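Local coordinates for MGS-MChE2 (Uncultured bacterium, PDB 5JD6), which probably hydrolyses carboxylic esters, as a metagenome-derived esterase of the alpha/beta hydrolase family whose natural substrate is not established, at residues K45-L50 with E247-R252; A97-K102 with I180-A185; H4-Q7 with T12-E15; P55-S60 with R166-K171; N204-E209 with C229-M234. All blocks are in the same frame, centred on the assembly; numbering follows the deposited sequence.

Contact 1. Residues K45-L50 with E247-R252; sequences KGYKVL and EWFKER
Tyr47 and Phe249 make this contact through their aromatic side chains. The rings meet obliquely, their planes at 35°. The phenol end of the tyrosine does the touching: Tyr47 CZ lies 3.7 Å from Phe249 CD2, and Tyr47 OH comes within 3.4 Å of Phe249 CB. In both residues CG stands anti to the carbonyl carbon (chi1 -66° in Tyr47), which lets each ring extend across the gap between backbones whose closest CA atoms, those of this pair, are 10.7 Å apart. Large flat residues suit such a wide spacing between a strand and a helix. This belongs to the alpha/beta hydrolase sandwich: strand 47-52 of the central sheet is met by the C-terminal helix 238-252, and both rings also rest on Ile22 of strand 20-25. Among the polar groups, the hydroxyl of the buried Tyr47 is hydrogen-bonded to Phe254 O at the chain end. A phenylalanine in place of Tyr47 would probably leave Phe254 O without its phenol partner and set the C-terminal tail freer to move. On the exposed side of the helix, Lys250 NZ forms a salt bridge with Glu247 OE2 at 3.1 Å, from above the carboxylate plane.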
# COMPACT_ATOMS: atom_id res chain seq x y z
N LYS A 45 -13.51 -14.90 -1.37
CA LYS A 45 -13.01 -15.67 -0.23
C LYS A 45 -13.50 -15.07 1.08
O LYS A 45 -13.02 -15.43 2.16
CB LYS A 45 -11.48 -15.72 -0.25
CG LYS A 45 -10.91 -16.56 -1.38
CD LYS A 45 -11.20 -18.04 -1.16
CE LYS A 45 -10.67 -18.89 -2.30
NZ LYS A 45 -11.40 -18.65 -3.57
N GLY A 46 -14.46 -14.16 0.99
CA GLY A 46 -15.06 -13.56 2.17
C GLY A 46 -14.41 -12.26 2.61
O GLY A 46 -14.43 -11.93 3.80
N TYR A 47 -13.83 -11.53 1.67
CA TYR A 47 -13.18 -10.26 1.99
C TYR A 47 -13.74 -9.09 1.19
O TYR A 47 -14.27 -9.27 0.10
CB TYR A 47 -11.67 -10.37 1.75
CG TYR A 47 -10.97 -11.33 2.68
CD1 TYR A 47 -10.54 -10.92 3.93
CD2 TYR A 47 -10.75 -12.65 2.31
CE1 TYR A 47 -9.90 -11.80 4.79
CE2 TYR A 47 -10.12 -13.53 3.16
CZ TYR A 47 -9.70 -13.10 4.40
OH TYR A 47 -9.07 -13.98 5.25
N LYS A 48 -13.64 -7.90 1.76
CA LYS A 48 -14.07 -6.69 1.10
C LYS A 48 -12.86 -5.90 0.62
O LYS A 48 -12.08 -5.40 1.43
CB LYS A 48 -14.93 -5.84 2.04
CG LYS A 48 -15.79 -4.80 1.36
CD LYS A 48 -16.66 -4.10 2.39
CE LYS A 48 -17.68 -3.19 1.74
NZ LYS A 48 -18.48 -2.44 2.76
N VAL A 49 -12.69 -5.80 -0.70
CA VAL A 49 -11.54 -5.10 -1.25
C VAL A 49 -11.88 -3.67 -1.63
O VAL A 49 -12.79 -3.42 -2.43
CB VAL A 49 -10.98 -5.84 -2.48
CG1 VAL A 49 -9.75 -5.12 -3.02
CG2 VAL A 49 -10.64 -7.28 -2.13
N LEU A 50 -11.16 -2.72 -1.05
CA LEU A 50 -11.38 -1.30 -1.31
C LEU A 50 -10.09 -0.65 -1.79
O LEU A 50 -9.06 -0.73 -1.13
CB LEU A 50 -11.88 -0.60 -0.04
CG LEU A 50 -13.20 -1.10 0.54
CD1 LEU A 50 -13.11 -1.23 2.05
CD2 LEU A 50 -14.34 -0.17 0.16
N GLU A 247 -3.00 -17.65 2.90
CA GLU A 247 -2.56 -18.59 3.92
C GLU A 247 -2.13 -17.87 5.19
O GLU A 247 -2.31 -18.39 6.29
CB GLU A 247 -1.41 -19.46 3.40
CG GLU A 247 -1.87 -20.75 2.74
CD GLU A 247 -2.69 -21.62 3.68
OE1 GLU A 247 -2.43 -21.61 4.90
OE2 GLU A 247 -3.61 -22.32 3.19
N TRP A 248 -1.56 -16.68 5.03
CA TRP A 248 -1.17 -15.87 6.18
C TRP A 248 -2.42 -15.43 6.94
O TRP A 248 -2.42 -15.38 8.17
CB TRP A 248 -0.34 -14.67 5.74
CG TRP A 248 0.22 -13.88 6.88
CD1 TRP A 248 1.31 -14.20 7.64
CD2 TRP A 248 -0.28 -12.64 7.40
NE1 TRP A 248 1.52 -13.23 8.59
CE2 TRP A 248 0.56 -12.27 8.46
CE3 TRP A 248 -1.35 -11.81 7.06
CZ2 TRP A 248 0.36 -11.10 9.20
CZ3 TRP A 248 -1.55 -10.65 7.78
CH2 TRP A 248 -0.70 -10.31 8.84
N PHE A 249 -3.47 -15.10 6.20
CA PHE A 249 -4.75 -14.73 6.80
C PHE A 249 -5.35 -15.88 7.60
O PHE A 249 -5.88 -15.68 8.69
CB PHE A 249 -5.75 -14.28 5.72
CG PHE A 249 -5.50 -12.89 5.19
CD1 PHE A 249 -4.70 -11.99 5.90
CD2 PHE A 249 -6.06 -12.48 4.00
CE1 PHE A 249 -4.48 -10.72 5.42
CE2 PHE A 249 -5.84 -11.20 3.51
CZ PHE A 249 -5.05 -10.32 4.22
N LYS A 250 -5.24 -17.09 7.04
CA LYS A 250 -5.80 -18.28 7.68
C LYS A 250 -5.13 -18.59 9.01
O LYS A 250 -5.79 -18.98 9.97
CB LYS A 250 -5.67 -19.48 6.74
CG LYS A 250 -6.48 -19.37 5.46
CD LYS A 250 -6.04 -20.41 4.45
CE LYS A 250 -6.83 -20.29 3.15
NZ LYS A 250 -6.25 -21.11 2.06
N GLU A 251 -3.82 -18.41 9.06
CA GLU A 251 -3.05 -18.70 10.26
C GLU A 251 -3.41 -17.78 11.43
O GLU A 251 -3.28 -18.17 12.59
CB GLU A 251 -1.55 -18.57 9.98
CG GLU A 251 -1.01 -19.56 8.99
CD GLU A 251 0.47 -19.36 8.72
OE1 GLU A 251 1.12 -18.65 9.52
OE2 GLU A 251 0.97 -19.89 7.72
N ARG A 252 -3.86 -16.57 11.11
CA ARG A 252 -4.06 -15.55 12.13
C ARG A 252 -5.51 -15.14 12.31
O ARG A 252 -5.81 -14.31 13.17
CB ARG A 252 -3.22 -14.32 11.80
CG ARG A 252 -1.73 -14.52 11.96
CD ARG A 252 -0.98 -13.24 11.66
NE ARG A 252 0.41 -13.31 12.07
CZ ARG A 252 0.86 -12.90 13.26
NH1 ARG A 252 0.01 -12.40 14.15
NH2 ARG A 252 2.14 -12.99 13.55

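Contact 2. Residues A97-K102 with I180-A185; sequences ALLATK and IRHNMA
The imidazole of His182 has one face covered by a methyl group of Leu99. Leu99 CD2 sits 4.1 Å from the ring centroid and 17° off the normal, a CH-pi contact displaced toward the rim, with Leu99 CD2 only 3.9 Å from His182 CE1. Beside it the second branch, Leu99 CD1, comes within 4.1 Å of His182 NE2. The amine of Lys102 stands near the same corner of the ring, Lys102 NZ being 4.6 Å from His182 NE2, without a direct bond.

The remainder of the contact is purely apolar and belongs to Met184. Its chain bends at chi2 (-61°), and this turns the terminal methyl onto Leu99, where Met184 CE lies 3.6 Å from Leu99 CB and equally close to CD1. Further back along the same chain, Met184 CG is a looser neighbour of Leu98 CB at 4.4 Å. A long unbranched thioether suits this place, since it can reach from a loop to the helix and shape itself to a branched leucine. The leucine in turn divides its surface, one methyl over the histidine and the other against the methionine.

Helix 169-181 ends just before His182, whose carbonyl oxygen is hydrogen-bonded to His95 NE2, so the departing loop is pinned along helix 92-103. That helix is wedged in the fold: Leu99 also packs on Val66 and Ala70 of helix 66-80, while Leu98 turns to Ile113 of strand 108-113.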
# COMPACT_ATOMS: atom_id res chain seq x y z
N ALA A 97 0.76 3.28 4.14
CA ALA A 97 0.16 2.29 5.02
C ALA A 97 0.94 2.16 6.32
O ALA A 97 0.35 2.11 7.40
CB ALA A 97 0.08 0.94 4.31
N LEU A 98 2.26 2.10 6.21
CA LEU A 98 3.14 2.03 7.37
C LEU A 98 2.93 3.21 8.31
O LEU A 98 2.74 3.03 9.52
CB LEU A 98 4.61 1.97 6.94
CG LEU A 98 5.17 0.58 6.62
CD1 LEU A 98 6.29 0.68 5.61
CD2 LEU A 98 5.65 -0.10 7.90
N LEU A 99 2.96 4.42 7.76
CA LEU A 99 2.79 5.62 8.55
C LEU A 99 1.42 5.66 9.21
O LEU A 99 1.28 6.08 10.35
CB LEU A 99 3.00 6.87 7.69
CG LEU A 99 2.97 8.20 8.45
CD1 LEU A 99 3.92 8.17 9.64
CD2 LEU A 99 3.31 9.36 7.54
N ALA A 100 0.41 5.19 8.48
CA ALA A 100 -0.95 5.14 9.00
C ALA A 100 -1.05 4.17 10.18
O ALA A 100 -1.74 4.45 11.16
CB ALA A 100 -1.92 4.74 7.90
N THR A 101 -0.37 3.04 10.07
CA THR A 101 -0.34 2.05 11.15
C THR A 101 0.41 2.60 12.37
O THR A 101 0.10 2.25 13.51
CB THR A 101 0.32 0.73 10.71
OG1 THR A 101 1.61 1.01 10.16
CG2 THR A 101 -0.53 0.05 9.65
N LYS A 102 1.39 3.46 12.11
CA LYS A 102 2.13 4.12 13.18
C LYS A 102 1.27 5.18 13.87
O LYS A 102 1.23 5.26 15.10
CB LYS A 102 3.40 4.76 12.63
CG LYS A 102 4.07 5.73 13.59
CD LYS A 102 5.07 6.61 12.87
CE LYS A 102 5.39 7.86 13.69
NZ LYS A 102 5.96 8.95 12.84
N ILE A 180 11.40 10.55 2.33
CA ILE A 180 12.72 10.22 2.86
C ILE A 180 12.96 10.88 4.22
O ILE A 180 13.60 10.31 5.10
CB ILE A 180 13.83 10.64 1.88
CG1 ILE A 180 13.53 10.11 0.49
CG2 ILE A 180 15.19 10.14 2.36
CD1 ILE A 180 14.65 10.32 -0.50
N ARG A 181 12.43 12.09 4.39
CA ARG A 181 12.50 12.79 5.67
C ARG A 181 11.79 11.99 6.75
O ARG A 181 12.19 11.99 7.91
CB ARG A 181 11.89 14.19 5.55
CG ARG A 181 11.75 14.94 6.86
CD ARG A 181 10.96 16.23 6.66
NE ARG A 181 10.54 16.82 7.93
CZ ARG A 181 9.69 17.84 8.03
NH1 ARG A 181 9.16 18.38 6.94
NH2 ARG A 181 9.37 18.32 9.22
N HIS A 182 10.75 11.29 6.32
CA HIS A 182 9.91 10.45 7.14
C HIS A 182 10.35 9.00 7.16
O HIS A 182 9.59 8.12 6.82
CB HIS A 182 8.51 10.56 6.56
CG HIS A 182 7.50 11.11 7.49
ND1 HIS A 182 6.60 12.07 7.10
CD2 HIS A 182 7.22 10.82 8.77
CE1 HIS A 182 5.81 12.36 8.11
NE2 HIS A 182 6.16 11.61 9.14
N ASN A 183 11.58 8.73 7.59
CA ASN A 183 12.08 7.36 7.62
C ASN A 183 11.36 6.53 8.67
O ASN A 183 11.01 7.03 9.74
CB ASN A 183 13.59 7.37 7.89
CG ASN A 183 14.26 6.07 7.48
OD1 ASN A 183 13.84 5.41 6.53
ND2 ASN A 183 15.33 5.71 8.18
N MET A 184 11.13 5.26 8.36
CA MET A 184 10.36 4.39 9.25
C MET A 184 11.24 3.57 10.19
O MET A 184 10.75 3.02 11.18
CB MET A 184 9.47 3.45 8.43
CG MET A 184 8.31 4.15 7.76
SD MET A 184 7.20 4.92 8.95
CE MET A 184 6.53 6.26 7.97
N ALA A 185 12.53 3.49 9.88
CA ALA A 185 13.48 2.64 10.60
C ALA A 185 13.41 2.80 12.12
O ALA A 185 13.51 1.82 12.86
CB ALA A 185 14.90 2.93 10.13

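Contact 3. Residues H4-Q7 with T12-E15; sequences HLKQ and TYLE
Lys6 and Tyr13 form the centre of this pairing, their backbones joined both ways: Lys6 N to Tyr13 O at 2.8 Å and Tyr13 N to Lys6 O at 2.9 Å. Over this hydrogen-bonded pair the lysine lays its aliphatic root on the phenol, Lys6 CB standing 3.8 Å from the centroid of the Tyr13 ring in a CH-pi contact. The tyrosine ring takes the crowded position between backbone N and carbonyl carbon (chi1 64°), which brings it under Lys6. A lysine fits here because its methylenes cover the ring while its end runs on toward Glu15; Lys6 CE is 3.2 Å from Glu15 OE1, though the salt bridge from NZ is long.

The two strands make the N-terminal beta hairpin, antiparallel, at the margin of the central sheet. On its other face Leu5 CB meets Leu14 CD2 at 3.7 Å, and Gln7 NE2 donates to Thr12 OG1 at 3.3 Å, the hydroxyl lying in the plane of the amide.

In the outer shell, Lys80 hydrogen-bonds Tyr13 OH and Phe76 meets the ring edge-to-face. With an alanine in place of Tyr13, Lys6 CB would probably lose the ring it rests on and Lys80 its hydroxyl partner.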
# COMPACT_ATOMS: atom_id res chain seq x y z
N HIS A 4 -17.43 -2.47 -9.00
CA HIS A 4 -17.74 -1.20 -9.65
C HIS A 4 -17.12 -0.01 -8.93
O HIS A 4 -16.83 -0.06 -7.73
CB HIS A 4 -19.26 -1.02 -9.78
CG HIS A 4 -19.99 -1.02 -8.48
ND1 HIS A 4 -20.22 -2.17 -7.75
CD2 HIS A 4 -20.58 -0.01 -7.79
CE1 HIS A 4 -20.90 -1.87 -6.66
NE2 HIS A 4 -21.13 -0.57 -6.66
N LEU A 5 -16.92 1.07 -9.68
CA LEU A 5 -16.28 2.28 -9.19
C LEU A 5 -17.26 3.15 -8.43
O LEU A 5 -18.38 3.39 -8.89
CB LEU A 5 -15.66 3.06 -10.35
CG LEU A 5 -15.08 4.45 -10.09
CD1 LEU A 5 -13.75 4.35 -9.36
CD2 LEU A 5 -14.93 5.20 -11.40
N LYS A 6 -16.84 3.62 -7.26
CA LYS A 6 -17.69 4.45 -6.42
C LYS A 6 -17.13 5.85 -6.29
O LYS A 6 -15.92 6.04 -6.16
CB LYS A 6 -17.85 3.83 -5.03
CG LYS A 6 -18.43 2.42 -5.03
CD LYS A 6 -19.85 2.42 -4.49
CE LYS A 6 -20.26 1.03 -4.03
NZ LYS A 6 -21.64 1.01 -3.46
N GLN A 7 -18.01 6.84 -6.34
CA GLN A 7 -17.62 8.21 -6.04
C GLN A 7 -18.61 8.82 -5.07
O GLN A 7 -19.70 9.25 -5.45
CB GLN A 7 -17.53 9.06 -7.31
CG GLN A 7 -16.90 10.42 -7.07
CD GLN A 7 -16.74 11.22 -8.35
OE1 GLN A 7 -17.67 11.86 -8.82
NE2 GLN A 7 -15.54 11.18 -8.92
N THR A 12 -13.05 8.77 -4.26
CA THR A 12 -13.21 7.89 -5.41
C THR A 12 -12.49 6.58 -5.13
O THR A 12 -11.30 6.58 -4.80
CB THR A 12 -12.66 8.53 -6.70
OG1 THR A 12 -13.35 9.76 -6.96
CG2 THR A 12 -12.84 7.59 -7.89
N TYR A 13 -13.19 5.46 -5.25
CA TYR A 13 -12.60 4.17 -4.91
C TYR A 13 -13.30 2.99 -5.58
O TYR A 13 -14.48 3.05 -5.92
CB TYR A 13 -12.62 3.97 -3.39
CG TYR A 13 -14.01 3.91 -2.78
CD1 TYR A 13 -14.74 5.07 -2.55
CD2 TYR A 13 -14.57 2.69 -2.42
CE1 TYR A 13 -16.00 5.01 -1.99
CE2 TYR A 13 -15.83 2.63 -1.86
CZ TYR A 13 -16.54 3.79 -1.65
OH TYR A 13 -17.80 3.74 -1.09
N LEU A 14 -12.54 1.91 -5.78
CA LEU A 14 -13.11 0.65 -6.24
C LEU A 14 -13.58 -0.17 -5.05
O LEU A 14 -12.94 -0.18 -4.00
CB LEU A 14 -12.10 -0.16 -7.07
CG LEU A 14 -11.75 0.31 -8.48
CD1 LEU A 14 -10.96 -0.76 -9.20
CD2 LEU A 14 -13.00 0.67 -9.26
N GLU A 15 -14.69 -0.87 -5.22
CA GLU A 15 -15.25 -1.68 -4.15
C GLU A 15 -15.75 -3.02 -4.69
O GLU A 15 -16.48 -3.06 -5.68
CB GLU A 15 -16.38 -0.93 -3.45
CG GLU A 15 -16.89 -1.59 -2.18
CD GLU A 15 -17.90 -0.72 -1.45
OE1 GLU A 15 -18.05 0.47 -1.82
OE2 GLU A 15 -18.54 -1.21 -0.50

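Contact 4. Residues P55-S60 with R166-K171; sequences PLYSMS and RNKLVK
The loop that leads from strand 47-52 to helix 66-80 here meets the start of helix 169-181, which lies in the stretch between strands 108-113 and 195-200, where alpha/beta hydrolases commonly carry their cap; Tyr57 is the loop's main contact residue, gripped by Lys168 and Lys171. Its ring is sandwiched. Leu56 CB covers one face from within the loop, and Lys168 CG lies over the opposite face, 3.7 Å from the centroid and offset toward the rim, in a CH-pi contact. The closest atoms of this pair are Tyr57 CD1 and Lys168 CG, 3.4 Å apart. The lysine chain runs across the ring and bends at chi3 (-68°), but its amine stays far enough off for any cation-pi attraction to be weak. Lys171 approaches from another direction: its CB sits at the ring edge, 4.0 Å from Tyr57 CD1. Tyrosine suits this partly exposed place, offering a broad face to lysine methylenes, and it also packs on Leu28. Beyond CB the Lys171 chain runs extended past the ring edge toward the loop backbone, its CE passing 3.9 Å from Ser60 O. It finishes in a hydrogen bond, Lys171 NZ to Tyr57 O at 2.9 Å, the amine standing 48° out of the carbonyl plane.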
# COMPACT_ATOMS: atom_id res chain seq x y z
N PRO A 55 -5.11 11.57 -2.98
CA PRO A 55 -4.86 12.86 -3.62
C PRO A 55 -3.37 13.18 -3.72
O PRO A 55 -2.93 14.18 -3.14
CB PRO A 55 -5.57 13.84 -2.69
CG PRO A 55 -5.47 13.20 -1.35
CD PRO A 55 -5.58 11.72 -1.59
N LEU A 56 -2.63 12.36 -4.45
CA LEU A 56 -1.18 12.53 -4.56
C LEU A 56 -0.81 13.88 -5.18
O LEU A 56 0.10 14.56 -4.69
CB LEU A 56 -0.56 11.40 -5.40
CG LEU A 56 -0.52 9.98 -4.82
CD1 LEU A 56 -0.29 10.01 -3.31
CD2 LEU A 56 -1.78 9.21 -5.16
N TYR A 57 -1.51 14.27 -6.24
CA TYR A 57 -1.16 15.47 -6.99
C TYR A 57 -2.24 16.54 -6.97
O TYR A 57 -2.27 17.41 -7.84
CB TYR A 57 -0.84 15.11 -8.44
CG TYR A 57 0.26 14.10 -8.62
CD1 TYR A 57 1.57 14.39 -8.22
CD2 TYR A 57 0.01 12.86 -9.20
CE1 TYR A 57 2.58 13.47 -8.39
CE2 TYR A 57 1.02 11.94 -9.37
CZ TYR A 57 2.31 12.24 -8.97
OH TYR A 57 3.32 11.33 -9.13
N SER A 58 -3.13 16.48 -5.99
CA SER A 58 -4.23 17.44 -5.93
C SER A 58 -4.24 18.30 -4.66
O SER A 58 -5.04 19.24 -4.58
CB SER A 58 -5.56 16.70 -6.07
OG SER A 58 -5.90 16.05 -4.86
N MET A 59 -3.40 17.93 -3.72
CA MET A 59 -3.41 18.42 -2.37
C MET A 59 -2.89 19.79 -2.16
O MET A 59 -1.90 20.03 -1.50
CB MET A 59 -2.60 17.44 -1.50
CG MET A 59 -3.39 16.33 -0.86
SD MET A 59 -4.92 17.00 -0.29
CE MET A 59 -4.65 17.14 1.45
N SER A 60 -3.55 20.74 -2.78
CA SER A 60 -3.17 22.11 -2.60
C SER A 60 -1.86 22.21 -3.27
O SER A 60 -1.31 21.23 -3.75
CB SER A 60 -3.03 22.45 -1.11
OG SER A 60 -1.84 23.16 -0.77
N ARG A 166 5.05 20.29 -15.49
CA ARG A 166 5.42 21.57 -14.93
C ARG A 166 5.05 21.76 -13.49
O ARG A 166 5.90 22.00 -12.67
CB ARG A 166 4.83 22.74 -15.77
CG ARG A 166 4.41 22.41 -17.19
CD ARG A 166 4.92 23.38 -18.22
NE ARG A 166 5.14 22.68 -19.48
CZ ARG A 166 6.34 22.28 -19.89
NH1 ARG A 166 7.40 22.50 -19.12
NH2 ARG A 166 6.47 21.66 -21.04
N ASN A 167 3.78 21.66 -13.16
CA ASN A 167 3.35 21.86 -11.78
C ASN A 167 3.21 20.58 -10.94
O ASN A 167 2.83 20.62 -9.79
CB ASN A 167 2.04 22.70 -11.69
CG ASN A 167 1.53 23.21 -13.05
OD1 ASN A 167 2.21 23.92 -13.78
ND2 ASN A 167 0.28 22.89 -13.36
N LYS A 168 3.55 19.43 -11.51
CA LYS A 168 3.33 18.16 -10.83
C LYS A 168 4.68 17.61 -10.41
O LYS A 168 4.79 16.78 -9.50
CB LYS A 168 2.60 17.18 -11.76
CG LYS A 168 2.43 15.77 -11.22
CD LYS A 168 1.85 14.84 -12.28
CE LYS A 168 0.42 15.19 -12.61
NZ LYS A 168 -0.17 14.22 -13.57
N LEU A 169 5.72 18.09 -11.08
CA LEU A 169 7.10 17.78 -10.74
C LEU A 169 7.41 18.23 -9.32
O LEU A 169 8.04 17.51 -8.56
CB LEU A 169 8.05 18.44 -11.74
CG LEU A 169 9.55 18.29 -11.51
CD1 LEU A 169 9.93 16.83 -11.31
CD2 LEU A 169 10.31 18.89 -12.68
N VAL A 170 6.95 19.43 -8.98
CA VAL A 170 7.17 19.99 -7.65
C VAL A 170 6.48 19.12 -6.60
O VAL A 170 7.03 18.89 -5.53
CB VAL A 170 6.63 21.43 -7.54
CG1 VAL A 170 7.24 22.12 -6.33
CG2 VAL A 170 6.94 22.21 -8.80
N LYS A 171 5.29 18.65 -6.92
CA LYS A 171 4.53 17.80 -6.01
C LYS A 171 5.21 16.44 -5.84
O LYS A 171 5.27 15.92 -4.73
CB LYS A 171 3.09 17.63 -6.52
CG LYS A 171 2.27 18.91 -6.43
CD LYS A 171 0.95 18.79 -7.17
CE LYS A 171 0.18 20.10 -7.13
NZ LYS A 171 -1.02 20.07 -8.01

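Contact 5. Residues N204-E209 with C229-M234; sequences NVTPPE and CGHAAM
Val205 and Thr206 hold the imidazole of His231 from two directions, and the packing is close. Val205 CB lies almost squarely above the ring, 3.5 Å from its centroid and 8° off the normal, in a CH-pi contact. One methyl, Val205 CG1, reaches over the same face to 3.5 Å from His231 NE2. Thr206 comes in at the ring's edge, near its plane, with OG1 3.0 Å from His231 CE1 and CG2 at 3.4 Å from the same carbon. The threonine hydroxyl takes chi1 56°, which turns it to that edge. A beta-branched residue suits both places, since its short, stiff side chain probably helps to hold the ring's tilt. Away from the ring the contact is looser: Val205, though its CB is pressed to the imidazole, is exposed to solvent, as is the neighbouring Asn204. At the ring's ND1 corner, His231 ND1 is hydrogen-bonded to Asp203 OD2, while Thr206 N holds the other carboxylate oxygen, so the loop positions the aspartate as well as the histidine. The His231 side chain also touches Ser91 at the GxSxG turn, an arrangement consistent with the Ser-His-Asp catalytic triad of alpha/beta hydrolases.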
# COMPACT_ATOMS: atom_id res chain seq x y z
N ASN A 204 14.49 -4.68 -7.96
CA ASN A 204 15.51 -3.70 -8.29
C ASN A 204 15.24 -2.32 -7.69
O ASN A 204 16.17 -1.62 -7.29
CB ASN A 204 15.67 -3.58 -9.81
CG ASN A 204 16.51 -4.69 -10.39
OD1 ASN A 204 17.63 -4.95 -9.94
ND2 ASN A 204 15.99 -5.37 -11.41
N VAL A 205 13.97 -1.93 -7.65
CA VAL A 205 13.59 -0.64 -7.08
C VAL A 205 13.78 -0.65 -5.56
O VAL A 205 14.51 0.18 -5.01
CB VAL A 205 12.13 -0.28 -7.40
CG1 VAL A 205 11.75 1.04 -6.75
CG2 VAL A 205 11.93 -0.22 -8.91
N THR A 206 13.12 -1.60 -4.90
CA THR A 206 13.32 -1.81 -3.47
C THR A 206 13.91 -3.19 -3.24
O THR A 206 13.17 -4.16 -3.05
CB THR A 206 12.00 -1.67 -2.68
OG1 THR A 206 11.03 -2.58 -3.21
CG2 THR A 206 11.47 -0.25 -2.78
N PRO A 207 15.25 -3.29 -3.26
CA PRO A 207 16.01 -4.53 -3.15
C PRO A 207 15.58 -5.40 -1.97
O PRO A 207 15.05 -4.88 -0.99
CB PRO A 207 17.45 -4.04 -2.96
CG PRO A 207 17.48 -2.72 -3.64
CD PRO A 207 16.13 -2.11 -3.38
N PRO A 208 15.79 -6.73 -2.07
CA PRO A 208 15.38 -7.68 -1.03
C PRO A 208 16.00 -7.40 0.34
O PRO A 208 15.50 -7.90 1.34
CB PRO A 208 15.86 -9.03 -1.58
CG PRO A 208 16.89 -8.69 -2.61
CD PRO A 208 16.44 -7.40 -3.21
N GLU A 209 17.07 -6.62 0.36
CA GLU A 209 17.69 -6.21 1.62
C GLU A 209 16.70 -5.41 2.47
O GLU A 209 16.64 -5.57 3.69
CB GLU A 209 18.95 -5.38 1.37
CG GLU A 209 20.14 -6.17 0.82
CD GLU A 209 20.06 -6.40 -0.68
OE1 GLU A 209 18.97 -6.21 -1.27
OE2 GLU A 209 21.09 -6.76 -1.28
N CYS A 229 10.76 -12.43 -9.57
CA CYS A 229 9.75 -11.41 -9.36
C CYS A 229 10.40 -10.08 -9.00
O CYS A 229 11.36 -10.04 -8.22
CB CYS A 229 8.78 -11.85 -8.27
SG CYS A 229 7.61 -10.58 -7.79
N GLY A 230 9.87 -8.99 -9.55
CA GLY A 230 10.44 -7.68 -9.34
C GLY A 230 9.70 -6.84 -8.31
O GLY A 230 9.44 -7.28 -7.19
N HIS A 231 9.35 -5.62 -8.71
CA HIS A 231 8.82 -4.63 -7.79
C HIS A 231 7.31 -4.75 -7.56
O HIS A 231 6.78 -4.23 -6.58
CB HIS A 231 9.15 -3.22 -8.29
CG HIS A 231 9.03 -2.16 -7.25
ND1 HIS A 231 9.59 -2.27 -5.99
CD2 HIS A 231 8.41 -0.95 -7.27
CE1 HIS A 231 9.32 -1.19 -5.29
NE2 HIS A 231 8.60 -0.37 -6.04
N ALA A 232 6.63 -5.44 -8.47
CA ALA A 232 5.18 -5.58 -8.37
C ALA A 232 4.76 -7.05 -8.35
O ALA A 232 4.28 -7.58 -9.36
CB ALA A 232 4.50 -4.85 -9.52
N ALA A 233 4.93 -7.70 -7.21
CA ALA A 233 4.58 -9.11 -7.04
C ALA A 233 3.11 -9.35 -7.35
O ALA A 233 2.74 -10.37 -7.92
CB ALA A 233 4.92 -9.58 -5.64
N MET A 234 2.28 -8.39 -6.94
CA MET A 234 0.85 -8.38 -7.21
C MET A 234 0.51 -8.57 -8.68
O MET A 234 -0.48 -9.21 -9.02
CB MET A 234 0.26 -7.06 -6.74
CG MET A 234 1.23 -5.92 -6.98
SD MET A 234 0.74 -4.43 -6.15
CE MET A 234 0.96 -4.97 -4.47

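How the contacts relate
From the N terminus, contact 3 closes first, a short hairpin loop completed before any other contact opens. Contact 1 then opens at residues 45-50 and closes only at 247-252, so its long loop encloses contacts 4, 2 and 5. Within it, contacts 4 and 2 cross: their first segments come in order, then their second, and both second segments use helix 169-181, which is thus tied at its start to the loop after strand 47-52 and at its end to helix 92-103. Contact 5 follows in series, joining two loops of the C-terminal half. Contacts 1 and 3 touch through neighbouring strands 47-52 and 11-16, whereas contacts 1 and 4 lie on opposite sides of the chain's centre.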